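Local coordinates for protein alpha-14 giardin (Giardia lamblia, PDB 3CHL) that may serve as a calcium-regulated structural element of the annexin family, linking the phospholipid bilayer to the underlying axoneme, at residues A[34-39]-A[308-313]. Numbering follows the deposited sequence.
Sequences EIARSY and KLLWEP
Arg37 reaches across to the backbone that leaves helix 301-310. Its NH1 donates a hydrogen bond to Glu312 O (2.9 Å). The oxygen lies close to the guanidinium plane, but the bond is bent (145°) and the donor stands above the carbonyl plane. A water that donates to Pro313 O also accepts a weak bond from NH1.

The NE/NH2 edge of the guanidinium is held from within 34-39. Arg37 NH2 donates a nearly straight hydrogen bond, part of a salt bridge, to Glu34 OE1 (2.6 Å, 176°) on the syn side of the carboxylate, and NE adds a weak bond to the same oxygen. Bends at chi2 and chi3 let the arginine chain serve both partners.

Van der Waals packing completes the joint. Leu309, with CG anti to the backbone N (chi1 -177°), lays CD1 over one guanidinium face, displaced toward the rim, 3.5 Å from Arg37 NH2. Leu310 CD2 lies 4.1 Å from Arg37 CG and also touches Ala36 CB, whose shortness leaves room for the leucine methyl; Leu74 and Leu78 of helix 69-78 also pack here.

Held at NH1 and along the NE/NH2 edge, the guanidinium is probably restrained from turning. Glu34 probably balances its charge locally, while the NH1 bond joins helix 31-38 to the backbone following helix 301-310.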
loop_
_atom_site.group_PDB
_atom_site.type_symbol
_atom_site.label_atom_id
_atom_site.label_comp_id
_atom_site.label_asym_id
_atom_site.label_seq_id
_atom_site.Cartn_x
_atom_site.Cartn_y
_atom_site.Cartn_z
ATOM N N GLU A 34 5.907 18.973 1.519
ATOM C CA GLU A 34 4.883 19.920 1.089
ATOM C C GLU A 34 4.677 19.871 -0.448
ATOM O O GLU A 34 3.542 19.885 -0.952
ATOM C CB GLU A 34 5.248 21.321 1.550
ATOM C CG GLU A 34 4.383 21.782 2.710
ATOM C CD GLU A 34 2.866 21.518 2.480
ATOM O OE1 GLU A 34 2.342 20.518 2.991
ATOM O OE2 GLU A 34 2.191 22.317 1.782
ATOM N N ILE A 35 5.782 19.788 -1.165
ATOM C CA ILE A 35 5.757 19.676 -2.651
ATOM C C ILE A 35 5.022 18.400 -3.047
ATOM O O ILE A 35 4.138 18.422 -3.920
ATOM C CB ILE A 35 7.187 19.750 -3.225
ATOM C CG1 ILE A 35 7.670 21.219 -3.272
ATOM C CG2 ILE A 35 7.243 19.185 -4.645
ATOM C CD1 ILE A 35 9.186 21.302 -3.374
ATOM N N ALA A 36 5.328 17.285 -2.368
ATOM C CA ALA A 36 4.662 16.018 -2.728
ATOM C C ALA A 36 3.143 16.133 -2.564
ATOM O O ALA A 36 2.393 15.473 -3.309
ATOM C CB ALA A 36 5.143 14.894 -1.820
ATOM N N ARG A 37 2.719 16.876 -1.546
ATOM C CA ARG A 37 1.276 16.962 -1.180
ATOM C C ARG A 37 0.537 18.025 -1.984
ATOM O O ARG A 37 -0.695 18.059 -1.952
ATOM C CB ARG A 37 1.119 17.326 0.323
ATOM C CG ARG A 37 1.578 16.245 1.320
ATOM C CD ARG A 37 0.697 16.281 2.610
ATOM N NE ARG A 37 0.685 17.621 3.078
ATOM C CZ ARG A 37 -0.210 18.298 3.806
ATOM N NH1 ARG A 37 -1.352 17.814 4.296
ATOM N NH2 ARG A 37 0.111 19.559 4.048
ATOM N N SER A 38 1.274 18.888 -2.698
ATOM C CA SER A 38 0.673 20.093 -3.329
ATOM C C SER A 38 0.431 20.030 -4.832
ATOM O O SER A 38 -0.271 20.907 -5.378
ATOM C CB SER A 38 1.557 21.302 -3.047
ATOM O OG SER A 38 1.555 21.553 -1.667
ATOM N N TYR A 39 1.019 19.037 -5.510
ATOM C CA TYR A 39 0.931 18.917 -6.954
ATOM C C TYR A 39 0.460 17.533 -7.327
ATOM O O TYR A 39 0.651 16.596 -6.533
ATOM C CB TYR A 39 2.304 19.181 -7.590
ATOM C CG TYR A 39 2.774 20.593 -7.435
ATOM C CD1 TYR A 39 2.362 21.598 -8.340
ATOM C CD2 TYR A 39 3.614 20.936 -6.409
ATOM C CE1 TYR A 39 2.805 22.911 -8.213
ATOM C CE2 TYR A 39 4.055 22.237 -6.254
ATOM C CZ TYR A 39 3.652 23.226 -7.173
ATOM O OH TYR A 39 4.109 24.516 -6.990
ATOM N N LYS A 308 4.109 11.859 9.490
ATOM C CA LYS A 308 2.875 12.487 10.007
ATOM C C LYS A 308 2.274 13.458 8.998
ATOM O O LYS A 308 1.033 13.526 8.833
ATOM C CB LYS A 308 3.131 13.255 11.296
ATOM C CG LYS A 308 3.360 12.380 12.531
ATOM C CD LYS A 308 3.630 13.272 13.726
ATOM C CE LYS A 308 5.059 13.710 13.778
ATOM N NZ LYS A 308 5.502 13.809 15.196
ATOM N N LEU A 309 3.141 14.260 8.351
ATOM C CA LEU A 309 2.631 15.255 7.403
ATOM C C LEU A 309 1.988 14.623 6.151
ATOM O O LEU A 309 0.924 15.057 5.703
ATOM C CB LEU A 309 3.724 16.270 7.020
ATOM C CG LEU A 309 3.304 17.425 6.085
ATOM C CD1 LEU A 309 2.119 18.234 6.633
ATOM C CD2 LEU A 309 4.541 18.272 5.939
ATOM N N LEU A 310 2.618 13.597 5.577
ATOM C CA LEU A 310 2.038 12.929 4.408
ATOM C C LEU A 310 0.659 12.374 4.698
ATOM O O LEU A 310 -0.243 12.394 3.853
ATOM C CB LEU A 310 2.967 11.793 3.908
ATOM C CG LEU A 310 4.197 12.292 3.146
ATOM C CD1 LEU A 310 5.141 11.121 3.054
ATOM C CD2 LEU A 310 3.811 12.837 1.712
ATOM N N TRP A 311 0.489 11.849 5.903
ATOM C CA TRP A 311 -0.793 11.263 6.270
ATOM C C TRP A 311 -1.878 12.284 6.686
ATOM O O TRP A 311 -3.006 11.920 6.991
ATOM C CB TRP A 311 -0.559 10.205 7.362
ATOM C CG TRP A 311 -0.145 8.863 6.766
ATOM C CD1 TRP A 311 1.029 8.187 6.975
ATOM C CD2 TRP A 311 -0.911 8.076 5.846
ATOM N NE1 TRP A 311 1.016 7.001 6.268
ATOM C CE2 TRP A 311 -0.163 6.897 5.578
ATOM C CE3 TRP A 311 -2.184 8.231 5.253
ATOM C CZ2 TRP A 311 -0.632 5.886 4.735
ATOM C CZ3 TRP A 311 -2.644 7.244 4.417
ATOM C CH2 TRP A 311 -1.857 6.067 4.160
ATOM N N GLU A 312 -1.512 13.560 6.735
ATOM C CA GLU A 312 -2.482 14.582 7.049
ATOM C C GLU A 312 -3.287 14.913 5.789
ATOM O O GLU A 312 -2.725 15.294 4.765
ATOM C CB GLU A 312 -1.746 15.794 7.636
ATOM C CG GLU A 312 -2.632 16.809 8.264
ATOM C CD GLU A 312 -3.154 16.417 9.659
ATOM O OE1 GLU A 312 -2.862 15.321 10.189
ATOM O OE2 GLU A 312 -3.848 17.262 10.254
ATOM N N PRO A 313 -4.616 14.731 5.842
ATOM C CA PRO A 313 -5.518 14.937 4.733
ATOM C C PRO A 313 -5.363 16.369 4.168
ATOM O O PRO A 313 -5.337 17.321 4.931
ATOM C CB PRO A 313 -6.909 14.789 5.376
ATOM C CG PRO A 313 -6.667 14.036 6.646
ATOM C CD PRO A 313 -5.312 14.335 7.083
HETATM O O HOH W 1 -4.100 19.380 5.649
#